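Local coordinates for alkane monooxygenase (Geobacillus thermodenitrificans, PDB 3B9O), which belongs to the luciferase-like monooxygenase family, whose members are built on a TIM barrel, and carries flavin mononucleotide in this crystal, at residues S304-G307 and H308-H311; M363-L366 and V367-G371. One frame throughout, in Å; residues are numbered along the deposited sequence.

Contact 1: S304-G307 and H308-H311; sequences SLEG and HLAH
The imidazole of His308 folds back beside the carbonyl of Ser304, the residue at the N-cap position of its own helix. CG lies anti to the carbonyl carbon and beside the backbone N (chi1 -61°), which carries the ring back toward the helix start. Ser304 O and Leu305 N then lie at the ring edge, near its plane. The modelled gap from His308 CD2 to Ser304 O is too short to be trusted, so the exact place of that oxygen is doubtful. Trp303 stacks on the same imidazole, and His20 meets it edge-to-face. The hydroxyl of Ser304 has its hydrogen bond with Glu76.

The segment is the N-cap and first two turns of alpha-helix 305-316. In this TIM-barrel protein the helix comes between strands 276-285 and 350-354 along the chain, in a part that also holds helices 289-302 and 334-341. Its backbone hydrogen bonds run from residue i+4 to residue i. Leu309 N donates to Leu305 O at 2.8 Å. Ala310 N donates to Glu306 O at 3.1 Å. His311 N donates to Gly307 O at 3.0 Å. The Ala310 methyl rests beside the same carbonyl, with CB 3.4 Å from Gly307 O.

Leu305 and Leu309 form an apolar pair on another side of the turn, next to Met341. The modelled spacing of their methyls is too short to rely on. The Glu306 chain bends at chi2 (73°), and its OE1 is hydrogen-bonded to Tyr66 OH. The end of the His311 side chain leads away from this turn and meets His20 and Tyr63.

Contact 2: M363-L366 and V367-G371; sequences MQYL and VEEAG
Gln364 and Glu368 run side by side on the last turns of helix 356-370, which connects strands 350-354 and 374-378 of the TIM barrel. The helix has a packed side and a looser side. Met363, Leu366 and Val367 pack on Phe375 of strand 374-378, and Ala370 touches Leu254 of helix 251-265. On this packed side, side chains also lie close to the helix carbonyls. Val367 CG2 lies beside the backbone N, which puts it 3.4 Å from Met363 O. Ala370 CB sits 3.2 Å from Leu366 O, and Ala370 N is hydrogen-bonded to that oxygen at 2.8 Å.

The looser side carries Tyr365, Glu368 and Glu369, all exposed, and Gln364, which is partly so. Even here, Val251 of helix 251-265 touches Tyr365 and Glu369. Gln364 and Glu368 are both extended beyond CG and point the same way. Gln364 NE2 donates to Glu368 OE2 at 3.1 Å, in a nearly straight bond of 174°. The carboxylate oxygen lies in the amide plane, but the amide comes from above the carboxylate plane. The two planes are 78° apart. Gln364 OE1 has a weak hydrogen bond to Arg400 NH1. One residue further along, the Glu369 chain crosses the Tyr365 ring in a CH-pi contact: Glu369 CG sits over one face, 3.8 Å from the Tyr365 ring centroid and 15° off the ring normal.

In the fold
Contact 1 comes first along the chain, on helix 305-316. Contact 2 follows on helix 356-370. Helix 334-341, whose Met341 packs against contact 1, and strand 350-354 lie between them in the sequence. Their centres are 31 Å apart and their nearest atoms about 19 Å, so they do not touch. Both belong to the luciferase-like monooxygenase fold, but to different parts of it. Helix 356-370 directly connects the consecutive barrel strands 350-354 and 374-378. Helix 305-316 is one of several helices in the longer run between strands 276-285 and 350-354. Contact 1 comes closer to the flavin mononucleotide: its His311 side chain is about 8 Å away, against about 14 Å for Leu366.

Contact 1: S304-G307 and H308-H311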
loop_
_atom_site.group_PDB
_atom_site.type_symbol
_atom_site.label_atom_id
_atom_site.label_comp_id
_atom_site.label_asym_id
_atom_site.label_seq_id
_atom_site.Cartn_x
_atom_site.Cartn_y
_atom_site.Cartn_z
ATOM N N SER A 304 -1.760 13.518 19.088
ATOM C CA SER A 304 -0.972 14.745 19.054
ATOM C C SER A 304 -1.376 15.608 17.888
ATOM O O SER A 304 -1.011 15.338 16.748
ATOM C CB SER A 304 0.531 14.477 18.973
ATOM O OG SER A 304 1.233 15.719 18.970
ATOM N N LEU A 305 -2.120 16.668 18.189
ATOM C CA LEU A 305 -2.541 17.627 17.170
ATOM C C LEU A 305 -1.366 18.134 16.321
ATOM O O LEU A 305 -1.483 18.254 15.107
ATOM C CB LEU A 305 -3.295 18.797 17.824
ATOM C CG LEU A 305 -4.157 19.701 16.932
ATOM C CD1 LEU A 305 -3.479 21.000 16.634
ATOM C CD2 LEU A 305 -4.640 19.015 15.630
ATOM N N GLU A 306 -0.244 18.441 16.969
ATOM C CA GLU A 306 0.907 18.999 16.277
ATOM C C GLU A 306 1.538 18.016 15.259
ATOM O O GLU A 306 1.903 18.397 14.141
ATOM C CB GLU A 306 1.921 19.478 17.323
ATOM C CG GLU A 306 2.738 20.679 16.887
ATOM C CD GLU A 306 1.977 22.027 16.862
ATOM O OE1 GLU A 306 2.517 22.983 16.290
ATOM O OE2 GLU A 306 0.863 22.147 17.379
ATOM N N GLY A 307 1.630 16.748 15.647
ATOM C CA GLY A 307 2.057 15.700 14.730
ATOM C C GLY A 307 1.127 15.572 13.542
ATOM O O GLY A 307 1.575 15.545 12.393
ATOM N N HIS A 308 -0.183 15.563 13.811
ATOM C CA HIS A 308 -1.145 15.592 12.694
ATOM C C HIS A 308 -1.065 16.805 11.802
ATOM O O HIS A 308 -1.181 16.673 10.604
ATOM C CB HIS A 308 -2.562 15.363 13.180
ATOM C CG HIS A 308 -2.719 14.031 13.829
ATOM N ND1 HIS A 308 -2.894 12.879 13.105
ATOM C CD2 HIS A 308 -2.642 13.657 15.126
ATOM C CE1 HIS A 308 -2.971 11.853 13.927
ATOM N NE2 HIS A 308 -2.819 12.298 15.161
ATOM N N LEU A 309 -0.833 17.985 12.372
ATOM C CA LEU A 309 -0.624 19.164 11.517
ATOM C C LEU A 309 0.562 18.989 10.577
ATOM O O LEU A 309 0.502 19.382 9.400
ATOM C CB LEU A 309 -0.468 20.435 12.367
ATOM C CG LEU A 309 -1.585 21.415 12.754
ATOM C CD1 LEU A 309 -2.966 21.131 12.231
ATOM C CD2 LEU A 309 -1.561 21.658 14.256
ATOM N N ALA A 310 1.651 18.418 11.085
ATOM C CA ALA A 310 2.840 18.164 10.262
ATOM C C ALA A 310 2.503 17.216 9.107
ATOM O O ALA A 310 2.887 17.470 7.952
ATOM C CB ALA A 310 4.014 17.607 11.127
ATOM N N HIS A 311 1.740 16.166 9.417
ATOM C CA HIS A 311 1.366 15.153 8.413
ATOM C C HIS A 311 0.495 15.762 7.331
ATOM O O HIS A 311 0.718 15.557 6.147
ATOM C CB HIS A 311 0.615 14.000 9.085
ATOM C CG HIS A 311 0.476 12.790 8.222
ATOM N ND1 HIS A 311 0.257 11.530 8.733
ATOM C CD2 HIS A 311 0.555 12.638 6.877
ATOM C CE1 HIS A 311 0.186 10.659 7.743
ATOM N NE2 HIS A 311 0.384 11.301 6.609
#

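Contact 2: M363-L366 and V367-G371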
loop_
_atom_site.group_PDB
_atom_site.type_symbol
_atom_site.label_atom_id
_atom_site.label_comp_id
_atom_site.label_asym_id
_atom_site.label_seq_id
_atom_site.Cartn_x
_atom_site.Cartn_y
_atom_site.Cartn_z
ATOM N N MET A 363 -17.982 -3.263 8.586
ATOM C CA MET A 363 -17.144 -3.751 7.486
ATOM C C MET A 363 -17.968 -4.328 6.370
ATOM O O MET A 363 -17.770 -4.007 5.196
ATOM C CB MET A 363 -16.139 -4.758 8.004
ATOM C CG MET A 363 -15.104 -4.115 8.999
ATOM S SD MET A 363 -13.944 -5.384 9.607
ATOM C CE MET A 363 -13.081 -5.838 8.120
ATOM N N GLN A 364 -18.902 -5.187 6.747
ATOM C CA GLN A 364 -19.787 -5.839 5.801
ATOM C C GLN A 364 -20.632 -4.801 5.024
ATOM O O GLN A 364 -20.838 -4.949 3.818
ATOM C CB GLN A 364 -20.629 -6.906 6.525
ATOM C CG GLN A 364 -21.715 -7.572 5.646
ATOM C CD GLN A 364 -22.504 -8.613 6.397
ATOM O OE1 GLN A 364 -22.431 -8.719 7.636
ATOM N NE2 GLN A 364 -23.291 -9.382 5.661
ATOM N N TYR A 365 -21.057 -3.721 5.703
ATOM C CA TYR A 365 -21.891 -2.688 5.066
ATOM C C TYR A 365 -21.142 -2.016 3.912
ATOM O O TYR A 365 -21.667 -1.849 2.818
ATOM C CB TYR A 365 -22.301 -1.638 6.102
ATOM C CG TYR A 365 -23.510 -0.837 5.654
ATOM C CD1 TYR A 365 -23.388 0.519 5.335
ATOM C CD2 TYR A 365 -24.765 -1.457 5.487
ATOM C CE1 TYR A 365 -24.525 1.253 4.934
ATOM C CE2 TYR A 365 -25.916 -0.700 5.085
ATOM C CZ TYR A 365 -25.753 0.644 4.822
ATOM O OH TYR A 365 -26.801 1.411 4.410
ATOM N N LEU A 366 -19.900 -1.634 4.169
ATOM C CA LEU A 366 -19.043 -1.017 3.146
ATOM C C LEU A 366 -18.812 -1.953 1.973
ATOM O O LEU A 366 -18.970 -1.572 0.798
ATOM C CB LEU A 366 -17.732 -0.571 3.814
ATOM C CG LEU A 366 -17.345 0.851 4.245
ATOM C CD1 LEU A 366 -18.410 1.931 4.192
ATOM C CD2 LEU A 366 -16.566 0.825 5.616
ATOM N N VAL A 367 -18.478 -3.204 2.278
ATOM C CA VAL A 367 -18.313 -4.214 1.229
ATOM C C VAL A 367 -19.554 -4.332 0.349
ATOM O O VAL A 367 -19.454 -4.212 -0.893
ATOM C CB VAL A 367 -17.922 -5.591 1.813
ATOM C CG1 VAL A 367 -17.976 -6.697 0.702
ATOM C CG2 VAL A 367 -16.530 -5.485 2.407
ATOM N N GLU A 368 -20.707 -4.552 0.981
ATOM C CA GLU A 368 -21.952 -4.832 0.256
ATOM C C GLU A 368 -22.571 -3.596 -0.404
ATOM O O GLU A 368 -23.141 -3.689 -1.493
ATOM C CB GLU A 368 -22.955 -5.507 1.189
ATOM C CG GLU A 368 -22.560 -6.958 1.431
ATOM C CD GLU A 368 -23.473 -7.711 2.382
ATOM O OE1 GLU A 368 -24.423 -7.116 2.940
ATOM O OE2 GLU A 368 -23.201 -8.916 2.579
ATOM N N GLU A 369 -22.434 -2.437 0.227
ATOM C CA GLU A 369 -23.086 -1.262 -0.301
ATOM C C GLU A 369 -22.168 -0.379 -1.128
ATOM O O GLU A 369 -22.669 0.335 -2.000
ATOM C CB GLU A 369 -23.758 -0.452 0.816
ATOM C CG GLU A 369 -24.839 -1.194 1.561
ATOM C CD GLU A 369 -26.025 -1.609 0.677
ATOM O OE1 GLU A 369 -26.457 -2.764 0.799
ATOM O OE2 GLU A 369 -26.515 -0.782 -0.132
ATOM N N ALA A 370 -20.860 -0.366 -0.850
ATOM C CA ALA A 370 -19.931 0.480 -1.654
ATOM C C ALA A 370 -19.168 -0.283 -2.761
ATOM O O ALA A 370 -18.477 0.326 -3.620
ATOM C CB ALA A 370 -18.966 1.227 -0.770
ATOM N N GLY A 371 -19.286 -1.601 -2.741
ATOM C CA GLY A 371 -18.526 -2.443 -3.662
ATOM C C GLY A 371 -17.065 -2.540 -3.335
ATOM O O GLY A 371 -16.219 -2.753 -4.214
#